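Local coordinates for abhydrolase domain-containing protein (Exiguobacterium antarcticum, PDB 5H3H) that is an esterase of the alpha/beta hydrolase fold that probably cleaves carboxylic esters through a serine nucleophile and may also act as a perhydrolase, at residues N34-Y39 against L93-G98; D211-H216 against V263-S268; F243-H248 against L252-K257; H248-F251 against K257-E260. All coordinates share one frame; numbering follows the deposited sequence.

Contact 1 of 4, residues N34-Y39 against L93-G98; sequences NNMFEY and LGFSMG. With F50 (ethaneperoxoic acid), chain D.
Within what is probably the nucleophile elbow of this alpha/beta hydrolase, F95 at the end of strand 90-95 receives M36 and F37 from the 3-10 turn that leads into helix 38-46. The methyl of M36 does the touching: its CE comes on a slant to within 3.3 Å of F95 CD2. Further back, M36 SD stands 5.2 Å from the centroid of the F95 ring and 42° off its normal, a Met-aromatic contact for which a flexible, polarisable thioether is well suited. F37 brings its ring edge, with CZ 4.0 Å from F95 CB, while M36 CG lies over one face of that same F37 ring. F95 is flanked by G94 and S96 in the GxSxG pattern, which G98 completes; a side chain on G94 would run into G98 O, consistent with the small residue there. M97 N donates a 2.9 Å hydrogen bond to atom O of the bound ethaneperoxoic acid, and W30 N also bonds this ligand, consistent with an oxyanion hole. Replacing F95 by an alanine would probably leave the M36 methyl without its aromatic neighbour and open a gap beside the ligand. With CG anti to the backbone N (chi1 176°), F95 extends its ring so that CE2 lies 3.7 Å from ligand OX1, which sits at the ring edge.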
loop_
_atom_site.group_PDB
_atom_site.type_symbol
_atom_site.label_atom_id
_atom_site.label_comp_id
_atom_site.label_asym_id
_atom_site.label_seq_id
_atom_site.Cartn_x
_atom_site.Cartn_y
_atom_site.Cartn_z
ATOM N N ASN B 34 8.918 1.366 24.356
ATOM C CA ASN B 34 8.080 2.589 24.324
ATOM C C ASN B 34 8.301 3.550 25.473
ATOM O O ASN B 34 8.056 4.762 25.335
ATOM C CB ASN B 34 6.569 2.230 24.193
ATOM C CG ASN B 34 5.870 2.093 25.519
ATOM O OD1 ASN B 34 5.892 1.009 26.201
ATOM N ND2 ASN B 34 5.225 3.168 25.924
ATOM N N ASN B 35 8.741 3.045 26.627
ATOM C CA ASN B 35 9.049 3.893 27.762
ATOM C C ASN B 35 10.128 4.939 27.482
ATOM O O ASN B 35 10.175 5.915 28.174
ATOM C CB ASN B 35 9.430 3.109 29.060
ATOM C CG ASN B 35 8.269 2.359 29.656
ATOM O OD1 ASN B 35 7.164 2.872 29.729
ATOM N ND2 ASN B 35 8.514 1.122 30.100
ATOM N N MET B 36 10.956 4.778 26.468
ATOM C CA MET B 36 11.934 5.860 26.174
ATOM C C MET B 36 11.239 7.192 25.808
ATOM O O MET B 36 11.885 8.210 25.795
ATOM C CB MET B 36 12.880 5.501 25.041
ATOM C CG MET B 36 12.217 5.405 23.712
ATOM S SD MET B 36 13.283 4.890 22.365
ATOM C CE MET B 36 13.017 6.247 21.272
ATOM N N PHE B 37 9.946 7.161 25.480
ATOM C CA PHE B 37 9.220 8.367 25.064
ATOM C C PHE B 37 8.527 9.059 26.239
ATOM O O PHE B 37 7.717 9.993 26.023
ATOM C CB PHE B 37 8.153 8.005 24.013
ATOM C CG PHE B 37 8.708 7.539 22.704
ATOM C CD1 PHE B 37 9.519 8.382 21.939
ATOM C CD2 PHE B 37 8.429 6.263 22.221
ATOM C CE1 PHE B 37 10.019 7.961 20.715
ATOM C CE2 PHE B 37 8.934 5.825 21.014
ATOM C CZ PHE B 37 9.727 6.704 20.227
ATOM N N GLU B 38 8.794 8.635 27.469
ATOM C CA GLU B 38 7.994 9.123 28.596
ATOM C C GLU B 38 7.846 10.657 28.700
ATOM O O GLU B 38 6.750 11.125 28.969
ATOM C CB GLU B 38 8.446 8.514 29.932
ATOM C CG GLU B 38 9.457 9.292 30.773
ATOM C CD GLU B 38 9.741 8.598 32.119
ATOM O OE1 GLU B 38 9.573 7.341 32.213
ATOM O OE2 GLU B 38 10.075 9.293 33.093
ATOM N N TYR B 39 8.960 11.400 28.508
ATOM C CA TYR B 39 8.980 12.878 28.568
ATOM C C TYR B 39 8.072 13.543 27.505
ATOM O O TYR B 39 7.470 14.580 27.763
ATOM C CB TYR B 39 10.444 13.428 28.545
ATOM C CG TYR B 39 11.191 12.938 29.744
ATOM C CD1 TYR B 39 10.922 13.470 30.993
ATOM C CD2 TYR B 39 12.006 11.789 29.668
ATOM C CE1 TYR B 39 11.494 12.936 32.141
ATOM C CE2 TYR B 39 12.581 11.263 30.803
ATOM C CZ TYR B 39 12.323 11.843 32.046
ATOM O OH TYR B 39 12.883 11.333 33.212
ATOM N N LEU B 93 5.136 8.393 14.591
ATOM C CA LEU B 93 6.549 8.786 14.826
ATOM C C LEU B 93 7.431 7.545 14.951
ATOM O O LEU B 93 7.152 6.665 15.756
ATOM C CB LEU B 93 6.693 9.675 16.034
ATOM C CG LEU B 93 8.089 10.053 16.569
ATOM C CD1 LEU B 93 9.171 10.245 15.539
ATOM C CD2 LEU B 93 8.046 11.294 17.477
ATOM N N GLY B 94 8.504 7.500 14.161
ATOM C CA GLY B 94 9.467 6.469 14.320
ATOM C C GLY B 94 10.805 7.051 14.720
ATOM O O GLY B 94 11.274 7.972 14.059
ATOM N N PHE B 95 11.378 6.526 15.783
ATOM C CA PHE B 95 12.729 6.940 16.242
ATOM C C PHE B 95 13.689 5.825 15.873
ATOM O O PHE B 95 13.480 4.661 16.228
ATOM C CB PHE B 95 12.756 7.186 17.714
ATOM C CG PHE B 95 14.160 7.523 18.240
ATOM C CD1 PHE B 95 14.621 8.841 18.228
ATOM C CD2 PHE B 95 15.020 6.508 18.704
ATOM C CE1 PHE B 95 15.884 9.160 18.748
ATOM C CE2 PHE B 95 16.316 6.824 19.158
ATOM C CZ PHE B 95 16.735 8.139 19.149
ATOM N N SER B 96 14.731 6.178 15.131
ATOM C CA SER B 96 15.786 5.282 14.779
ATOM C C SER B 96 15.277 4.039 14.026
ATOM O O SER B 96 14.732 4.221 12.940
ATOM C CB SER B 96 16.638 5.008 16.024
ATOM O OG SER B 96 17.922 4.649 15.607
ATOM N N MET B 97 15.459 2.832 14.534
ATOM C CA MET B 97 14.901 1.657 13.846
ATOM C C MET B 97 13.386 1.812 13.584
ATOM O O MET B 97 12.878 1.327 12.570
ATOM C CB MET B 97 15.147 0.395 14.664
ATOM C CG MET B 97 14.839 -0.904 13.908
ATOM S SD MET B 97 15.242 -2.365 14.868
ATOM C CE MET B 97 14.157 -2.175 16.296
ATOM N N GLY B 98 12.733 2.526 14.490
ATOM C CA GLY B 98 11.317 2.918 14.413
ATOM C C GLY B 98 10.960 3.711 13.186
ATOM O O GLY B 98 9.909 3.466 12.550
HETATM C C F50 D . 18.591 2.481 16.611
HETATM O OX1 F50 D . 18.081 3.540 18.885
HETATM O O F50 D . 17.487 2.004 16.449
HETATM O OXT F50 D . 18.719 3.560 17.604
HETATM C CH3 F50 D . 19.764 1.983 15.813
#

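Contact 2 of 4, residues D211-H216 against V263-S268; sequences DTLIMH and VSYVKS
L213 and Y265 carry this contact between strand 211-217 and helix 255-267, whose short segments run antiparallel at 177° with their axes 10.7 Å apart. The main interaction is CH-pi: L213 CB lies over one face of the tyrosine ring, 3.7 Å from the Y265 centroid and only 16° off the normal. Apolar packing continues it, with L213 CD2 3.9 Å from Y265 CG, so the branched leucine spans the ring from its hydroxyl-bearing half to its root, the side chains lying alongside and pointing opposite ways. A second group of contacts involves the phenol oxygen. Turned by a chi1 of -162°, which sets CG opposite the backbone N, the ring lays Y265 OH against the strand backbone, 3.2 Å from T212 C, and 3.7 Å from D211 CB. The D211 carboxylate is engaged elsewhere, its OD2 hydrogen-bonded to S269 OG. Electrostatics enter from strand 114-120, where K116 makes a cation-pi contact with Y265 and hydrogen-bonds its carbonyl oxygen. Tyrosine thus suits a helix flanking the sheet: its flat face gives leucine a broad apolar surface, while its polar end meets peptide groups, and dispersion and CH-pi attraction probably do most of the holding.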
loop_
_atom_site.group_PDB
_atom_site.type_symbol
_atom_site.label_atom_id
_atom_site.label_comp_id
_atom_site.label_asym_id
_atom_site.label_seq_id
_atom_site.Cartn_x
_atom_site.Cartn_y
_atom_site.Cartn_z
ATOM N N ASP B 211 2.453 13.682 4.502
ATOM C CA ASP B 211 3.153 14.806 5.144
ATOM C C ASP B 211 4.183 14.315 6.139
ATOM O O ASP B 211 3.816 13.647 7.095
ATOM C CB ASP B 211 2.167 15.670 5.928
ATOM C CG ASP B 211 1.291 16.589 5.022
ATOM O OD1 ASP B 211 1.398 16.576 3.773
ATOM O OD2 ASP B 211 0.482 17.342 5.598
ATOM N N THR B 212 5.452 14.672 5.911
ATOM C CA THR B 212 6.549 14.239 6.783
ATOM C C THR B 212 7.347 15.378 7.458
ATOM O O THR B 212 7.597 16.456 6.855
ATOM C CB THR B 212 7.442 13.264 6.015
ATOM O OG1 THR B 212 6.569 12.285 5.389
ATOM C CG2 THR B 212 8.456 12.550 6.959
ATOM N N LEU B 213 7.691 15.138 8.732
ATOM C CA LEU B 213 8.689 15.914 9.464
ATOM C C LEU B 213 9.867 15.028 9.852
ATOM O O LEU B 213 9.655 13.992 10.503
ATOM C CB LEU B 213 8.088 16.449 10.737
ATOM C CG LEU B 213 9.072 17.176 11.656
ATOM C CD1 LEU B 213 9.590 18.404 10.904
ATOM C CD2 LEU B 213 8.430 17.550 12.980
ATOM N N ILE B 214 11.097 15.485 9.515
ATOM C CA ILE B 214 12.333 14.820 9.866
ATOM C C ILE B 214 12.947 15.641 11.002
ATOM O O ILE B 214 13.171 16.834 10.840
ATOM C CB ILE B 214 13.358 14.772 8.678
ATOM C CG1 ILE B 214 12.728 14.293 7.354
ATOM C CG2 ILE B 214 14.604 13.944 9.041
ATOM C CD1 ILE B 214 12.021 12.982 7.478
ATOM N N MET B 215 13.233 14.973 12.112
ATOM C CA MET B 215 13.866 15.559 13.282
ATOM C C MET B 215 15.193 14.794 13.393
ATOM O O MET B 215 15.173 13.534 13.407
ATOM C CB MET B 215 12.973 15.332 14.541
ATOM C CG MET B 215 11.906 16.390 14.755
ATOM S SD MET B 215 11.014 16.415 16.356
ATOM C CE MET B 215 9.936 15.179 15.852
ATOM N N HIS B 216 16.353 15.495 13.454
ATOM C CA HIS B 216 17.606 14.749 13.557
ATOM C C HIS B 216 18.711 15.606 14.214
ATOM O O HIS B 216 18.793 16.818 13.957
ATOM C CB HIS B 216 18.040 14.326 12.175
ATOM C CG HIS B 216 18.754 13.030 12.125
ATOM N ND1 HIS B 216 18.211 11.938 11.507
ATOM C CD2 HIS B 216 19.995 12.668 12.522
ATOM C CE1 HIS B 216 19.082 10.937 11.545
ATOM N NE2 HIS B 216 20.169 11.361 12.170
ATOM N N VAL B 263 4.761 18.187 19.480
ATOM C CA VAL B 263 3.438 18.603 19.856
ATOM C C VAL B 263 2.813 19.548 18.862
ATOM O O VAL B 263 1.637 19.414 18.552
ATOM C CB VAL B 263 3.463 19.268 21.256
ATOM C CG1 VAL B 263 2.179 20.050 21.530
ATOM C CG2 VAL B 263 3.708 18.181 22.319
ATOM N N SER B 264 3.591 20.547 18.451
ATOM C CA SER B 264 3.159 21.484 17.440
ATOM C C SER B 264 2.787 20.801 16.141
ATOM O O SER B 264 1.780 21.141 15.562
ATOM C CB SER B 264 4.273 22.504 17.151
ATOM O OG SER B 264 4.576 23.281 18.291
ATOM N N TYR B 265 3.618 19.872 15.667
ATOM C CA TYR B 265 3.328 19.128 14.455
ATOM C C TYR B 265 2.100 18.202 14.583
ATOM O O TYR B 265 1.321 18.092 13.637
ATOM C CB TYR B 265 4.544 18.323 14.022
ATOM C CG TYR B 265 4.555 17.847 12.597
ATOM C CD1 TYR B 265 4.647 18.757 11.517
ATOM C CD2 TYR B 265 4.486 16.504 12.303
ATOM C CE1 TYR B 265 4.680 18.300 10.208
ATOM C CE2 TYR B 265 4.495 16.043 11.006
ATOM C CZ TYR B 265 4.605 16.930 9.939
ATOM O OH TYR B 265 4.610 16.429 8.629
ATOM N N VAL B 266 1.924 17.550 15.731
ATOM C CA VAL B 266 0.674 16.788 15.960
ATOM C C VAL B 266 -0.545 17.714 15.858
ATOM O O VAL B 266 -1.515 17.350 15.199
ATOM C CB VAL B 266 0.627 15.892 17.246
ATOM C CG1 VAL B 266 1.926 15.110 17.446
ATOM C CG2 VAL B 266 0.245 16.642 18.499
ATOM N N LYS B 267 -0.447 18.911 16.466
ATOM C CA LYS B 267 -1.483 19.983 16.333
ATOM C C LYS B 267 -1.728 20.462 14.881
ATOM O O LYS B 267 -2.874 20.623 14.485
ATOM C CB LYS B 267 -1.164 21.192 17.261
ATOM C CG LYS B 267 -1.467 20.968 18.747
ATOM C CD LYS B 267 -0.781 21.996 19.639
ATOM C CE LYS B 267 -1.361 22.060 21.044
ATOM N NZ LYS B 267 -2.609 22.912 21.162
ATOM N N SER B 268 -0.661 20.693 14.093
ATOM C CA SER B 268 -0.799 21.006 12.673
ATOM C C SER B 268 0.394 20.637 11.788
ATOM O O SER B 268 1.540 20.932 12.125
ATOM C CB SER B 268 -1.030 22.496 12.489
ATOM O OG SER B 268 -0.598 22.916 11.203
#

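Contact 3 of 4, residues F243-H248 against L252-K257; sequences FEESGH and LDEREK. With F50 (ethaneperoxoic acid), chain D.
E254 OE1 is gripped twice by the turn opposite: E245 N donates a 2.8 Å hydrogen bond from above the carboxylate plane (53° out of it), and S246 OG gives one of 2.7 Å on the anti side, from the other face. Here the glutamate braces a type I beta turn, F243 to S246, through the amide of its third residue and the hydroxyl of its fourth. Next along the chain, G247 N bonds D253 OD2 at 2.8 Å and nearly straight (163°); that aspartate oxygen also accepts from A166 N. The carboxylates of E245 and E254 lie stacked and almost parallel, with E245 OE1 4.4 Å from E254 OE2, a like-charge pair that might raise the proton affinity of either. K257 probably eases this, though its salt bridge is long, 3.9 Å from K257 NZ to E254 OE2, and the amine also bonds V242 O. Outward, the extended K257 chain crosses F243, placing NZ 4.5 Å from the F243 centroid over the ring face, a cation-pi contact, with CE over that face too (CH-pi) and CD near F243 CE2. The braced loop follows strand 239-243 and ends at H248, whose NE2 donates a 2.8 Å hydrogen bond to OXT of ethaneperoxoic acid while ND1 bonds D220, as expected of the histidine loop of an alpha/beta hydrolase and its probable Ser-His-Asp triad.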
loop_
_atom_site.group_PDB
_atom_site.type_symbol
_atom_site.label_atom_id
_atom_site.label_comp_id
_atom_site.label_asym_id
_atom_site.label_seq_id
_atom_site.Cartn_x
_atom_site.Cartn_y
_atom_site.Cartn_z
ATOM N N PHE B 243 18.475 19.434 15.077
ATOM C CA PHE B 243 18.702 19.582 16.477
ATOM C C PHE B 243 20.195 19.827 16.635
ATOM O O PHE B 243 20.995 18.913 16.532
ATOM C CB PHE B 243 18.125 18.375 17.239
ATOM C CG PHE B 243 16.619 18.463 17.358
ATOM C CD1 PHE B 243 15.815 18.279 16.244
ATOM C CD2 PHE B 243 16.030 18.839 18.525
ATOM C CE1 PHE B 243 14.432 18.422 16.312
ATOM C CE2 PHE B 243 14.653 19.000 18.605
ATOM C CZ PHE B 243 13.853 18.758 17.495
ATOM N N GLU B 244 20.550 21.084 16.891
ATOM C CA GLU B 244 21.959 21.526 16.804
ATOM C C GLU B 244 22.770 21.003 17.942
ATOM O O GLU B 244 23.989 20.830 17.822
ATOM C CB GLU B 244 22.090 23.074 16.819
ATOM C CG GLU B 244 21.222 23.811 15.786
ATOM C CD GLU B 244 21.805 23.838 14.369
ATOM O OE1 GLU B 244 22.724 23.032 13.998
ATOM O OE2 GLU B 244 21.320 24.701 13.612
ATOM N N GLU B 245 22.103 20.769 19.068
ATOM C CA GLU B 245 22.769 20.472 20.290
ATOM C C GLU B 245 22.601 18.978 20.664
ATOM O O GLU B 245 22.985 18.578 21.757
ATOM C CB GLU B 245 22.220 21.411 21.398
ATOM C CG GLU B 245 22.369 22.918 21.123
ATOM C CD GLU B 245 21.497 23.820 22.001
ATOM O OE1 GLU B 245 21.194 23.447 23.159
ATOM O OE2 GLU B 245 21.138 24.957 21.565
ATOM N N SER B 246 22.135 18.136 19.734
ATOM C CA SER B 246 21.758 16.774 20.067
ATOM C C SER B 246 22.519 15.751 19.293
ATOM O O SER B 246 22.823 15.941 18.124
ATOM C CB SER B 246 20.262 16.531 19.775
ATOM O OG SER B 246 19.486 17.410 20.547
ATOM N N GLY B 247 22.760 14.642 19.959
ATOM C CA GLY B 247 23.181 13.438 19.338
ATOM C C GLY B 247 21.940 12.662 18.908
ATOM O O GLY B 247 20.876 13.221 18.535
ATOM N N HIS B 248 22.078 11.368 19.004
ATOM C CA HIS B 248 21.012 10.449 18.622
ATOM C C HIS B 248 19.815 10.673 19.537
ATOM O O HIS B 248 18.724 10.969 19.065
ATOM C CB HIS B 248 21.537 9.061 18.735
ATOM C CG HIS B 248 20.661 8.020 18.129
ATOM N ND1 HIS B 248 20.094 8.174 16.888
ATOM C CD2 HIS B 248 20.328 6.778 18.549
ATOM C CE1 HIS B 248 19.430 7.078 16.573
ATOM N NE2 HIS B 248 19.586 6.193 17.541
ATOM N N LEU B 252 16.225 13.440 25.076
ATOM C CA LEU B 252 16.837 13.970 26.277
ATOM C C LEU B 252 17.876 15.090 26.064
ATOM O O LEU B 252 17.989 15.975 26.908
ATOM C CB LEU B 252 17.540 12.839 27.016
ATOM C CG LEU B 252 16.768 11.608 27.449
ATOM C CD1 LEU B 252 17.736 10.716 28.216
ATOM C CD2 LEU B 252 15.561 11.962 28.297
ATOM N N ASP B 253 18.683 15.034 25.000
ATOM C CA ASP B 253 19.676 16.085 24.736
ATOM C C ASP B 253 18.992 17.483 24.602
ATOM O O ASP B 253 19.526 18.463 25.137
ATOM C CB ASP B 253 20.515 15.804 23.454
ATOM C CG ASP B 253 21.654 14.795 23.648
ATOM O OD1 ASP B 253 22.150 14.572 24.762
ATOM O OD2 ASP B 253 22.122 14.256 22.631
ATOM N N GLU B 254 17.834 17.544 23.922
ATOM C CA GLU B 254 17.021 18.768 23.729
ATOM C C GLU B 254 15.570 18.439 24.000
ATOM O O GLU B 254 14.687 18.654 23.193
ATOM C CB GLU B 254 17.185 19.394 22.310
ATOM C CG GLU B 254 18.542 20.120 22.083
ATOM C CD GLU B 254 18.779 20.688 20.650
ATOM O OE1 GLU B 254 19.506 20.030 19.820
ATOM O OE2 GLU B 254 18.235 21.777 20.336
ATOM N N ARG B 255 15.355 17.915 25.191
ATOM C CA ARG B 255 14.068 17.465 25.606
ATOM C C ARG B 255 12.927 18.412 25.266
ATOM O O ARG B 255 11.949 18.014 24.635
ATOM C CB ARG B 255 14.048 17.174 27.103
ATOM C CG ARG B 255 12.791 16.360 27.443
ATOM C CD ARG B 255 12.037 16.663 28.715
ATOM N NE ARG B 255 11.873 18.089 29.005
ATOM C CZ ARG B 255 12.714 18.758 29.767
ATOM N NH1 ARG B 255 13.781 18.143 30.263
ATOM N NH2 ARG B 255 12.529 20.053 29.980
ATOM N N GLU B 256 13.028 19.644 25.750
ATOM C CA GLU B 256 11.989 20.641 25.553
ATOM C C GLU B 256 11.714 20.971 24.096
ATOM O O GLU B 256 10.524 20.979 23.651
ATOM C CB GLU B 256 12.344 21.906 26.335
ATOM C CG GLU B 256 11.135 22.741 26.714
ATOM C CD GLU B 256 10.504 22.294 28.021
ATOM O OE1 GLU B 256 10.604 21.092 28.368
ATOM O OE2 GLU B 256 9.891 23.141 28.712
ATOM N N LYS B 257 12.783 21.182 23.316
ATOM C CA LYS B 257 12.616 21.469 21.892
ATOM C C LYS B 257 12.016 20.257 21.129
ATOM O O LYS B 257 11.083 20.371 20.299
ATOM C CB LYS B 257 13.939 21.899 21.278
ATOM C CG LYS B 257 13.778 22.432 19.863
ATOM C CD LYS B 257 15.141 22.637 19.215
ATOM C CE LYS B 257 15.011 22.758 17.724
ATOM N NZ LYS B 257 16.343 22.946 17.079
HETATM C C F50 D . 18.591 2.481 16.611
HETATM O OX1 F50 D . 18.081 3.540 18.885
HETATM O O F50 D . 17.487 2.004 16.449
HETATM O OXT F50 D . 18.719 3.560 17.604
HETATM C CH3 F50 D . 19.764 1.983 15.813
#

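Contact 4 of 4, residues H248-F251 against K257-E260; sequences HGMF and KFTE. With F50 (ethaneperoxoic acid), chain D.
F258, on the first turns of helix 255-267, is met by M250 and F251 from the short helix 250-253 just before it. The apolar contacts come first. M250 CG approaches on a slant to 3.3 Å from F258 CD1, and the methionine chain runs roughly perpendicular to the phenylalanine. F251 adds its root instead of its ring: F251 CB lies over one face of F258, 4.0 Å from CD2. Because CG of F251 is tucked between its own backbone N and carbonyl carbon (chi1 60°), the phenyl group itself turns away, to meet F95 edge-to-face and to touch M36. A Met-aromatic contact is the second kind, with M250 SD 5.2 Å from the centroid of F258 and 69° off the normal; the bends at chi2 and chi3 bring the sulfur close to the ring. Backbone bonding forms the third: M250 N donates to H248 O at 2.8 Å, closing an inverse gamma turn centred on G249, which joins the pocket histidine to the short helix. M250 and F258 both touch A120 of strand 114-120, a small residue that lets these large side chains approach the sheet. A serine in place of F258 would probably open a gap between the two helices and free the M250 side chain to turn. With no hydrogen bond across this junction, shape and dispersion probably hold the two helices together here, while the backbone bonds of G249 to F164 and M250 to H248 help set the segment after H248.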
loop_
_atom_site.group_PDB
_atom_site.type_symbol
_atom_site.label_atom_id
_atom_site.label_comp_id
_atom_site.label_asym_id
_atom_site.label_seq_id
_atom_site.Cartn_x
_atom_site.Cartn_y
_atom_site.Cartn_z
ATOM N N HIS B 248 22.078 11.368 19.004
ATOM C CA HIS B 248 21.012 10.449 18.622
ATOM C C HIS B 248 19.815 10.673 19.537
ATOM O O HIS B 248 18.724 10.969 19.065
ATOM C CB HIS B 248 21.537 9.061 18.735
ATOM C CG HIS B 248 20.661 8.020 18.129
ATOM N ND1 HIS B 248 20.094 8.174 16.888
ATOM C CD2 HIS B 248 20.328 6.778 18.549
ATOM C CE1 HIS B 248 19.430 7.078 16.573
ATOM N NE2 HIS B 248 19.586 6.193 17.541
ATOM N N GLY B 249 20.073 10.710 20.823
ATOM C CA GLY B 249 19.015 10.825 21.807
ATOM C C GLY B 249 18.503 12.210 22.000
ATOM O O GLY B 249 18.572 12.726 23.103
ATOM N N MET B 250 17.934 12.831 20.949
ATOM C CA MET B 250 17.428 14.192 21.128
ATOM C C MET B 250 16.348 14.330 22.162
ATOM O O MET B 250 16.119 15.414 22.708
ATOM C CB MET B 250 16.990 14.842 19.844
ATOM C CG MET B 250 16.055 14.107 18.933
ATOM S SD MET B 250 16.410 14.530 17.172
ATOM C CE MET B 250 16.135 12.846 16.695
ATOM N N PHE B 251 15.633 13.234 22.391
ATOM C CA PHE B 251 14.499 13.259 23.321
ATOM C C PHE B 251 14.925 13.571 24.762
ATOM O O PHE B 251 14.074 13.956 25.569
ATOM C CB PHE B 251 13.704 11.980 23.192
ATOM C CG PHE B 251 14.493 10.755 23.492
ATOM C CD1 PHE B 251 14.617 10.301 24.792
ATOM C CD2 PHE B 251 15.069 10.030 22.460
ATOM C CE1 PHE B 251 15.372 9.151 25.102
ATOM C CE2 PHE B 251 15.822 8.902 22.756
ATOM C CZ PHE B 251 15.935 8.447 24.062
ATOM N N LYS B 257 12.783 21.182 23.316
ATOM C CA LYS B 257 12.616 21.469 21.892
ATOM C C LYS B 257 12.016 20.257 21.129
ATOM O O LYS B 257 11.083 20.371 20.299
ATOM C CB LYS B 257 13.939 21.899 21.278
ATOM C CG LYS B 257 13.778 22.432 19.863
ATOM C CD LYS B 257 15.141 22.637 19.215
ATOM C CE LYS B 257 15.011 22.758 17.724
ATOM N NZ LYS B 257 16.343 22.946 17.079
ATOM N N PHE B 258 12.530 19.083 21.440
ATOM C CA PHE B 258 12.018 17.871 20.798
ATOM C C PHE B 258 10.526 17.732 21.097
ATOM O O PHE B 258 9.736 17.588 20.162
ATOM C CB PHE B 258 12.802 16.633 21.257
ATOM C CG PHE B 258 12.392 15.375 20.541
ATOM C CD1 PHE B 258 12.923 15.047 19.322
ATOM C CD2 PHE B 258 11.463 14.531 21.084
ATOM C CE1 PHE B 258 12.537 13.911 18.637
ATOM C CE2 PHE B 258 11.095 13.390 20.419
ATOM C CZ PHE B 258 11.625 13.080 19.195
ATOM N N THR B 259 10.145 17.785 22.385
ATOM C CA THR B 259 8.738 17.665 22.781
ATOM C C THR B 259 7.844 18.741 22.181
ATOM O O THR B 259 6.804 18.469 21.646
ATOM C CB THR B 259 8.530 17.581 24.344
ATOM O OG1 THR B 259 9.212 18.645 25.028
ATOM C CG2 THR B 259 9.116 16.410 24.868
ATOM N N GLU B 260 8.250 19.986 22.235
ATOM C CA GLU B 260 7.345 21.008 21.783
ATOM C C GLU B 260 7.264 21.115 20.236
ATOM O O GLU B 260 6.227 21.411 19.728
ATOM C CB GLU B 260 7.654 22.317 22.517
ATOM C CG GLU B 260 7.455 22.229 24.044
ATOM C CD GLU B 260 6.010 21.936 24.512
ATOM O OE1 GLU B 260 5.852 21.197 25.509
ATOM O OE2 GLU B 260 5.034 22.452 23.926
HETATM C C F50 D . 18.591 2.481 16.611
HETATM O OX1 F50 D . 18.081 3.540 18.885
HETATM O O F50 D . 17.487 2.004 16.449
HETATM O OXT F50 D . 18.719 3.560 17.604
HETATM C CH3 F50 D . 19.764 1.983 15.813
#

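Along the chain contact 1 closes before the others open, and contacts 3 and 4 are nested inside the loop closed by contact 2. Contacts 3 and 4 are neighbours, their centres 5 Å apart; they share H248 and K257 and both use helices 250-253 and 255-267. Contact 2 uses a later part of helix 255-267, with its centre about 12 Å from that of contact 4, and reaches the same mixed sheet as contact 1, 14 Å away between centres. Contacts 1, 3 and 4 converge on ethaneperoxoic acid, where S96 and H248 come together. The C-terminal helices thus connect the sheet's end near strands 211-217 and 239-243 with the probable active site.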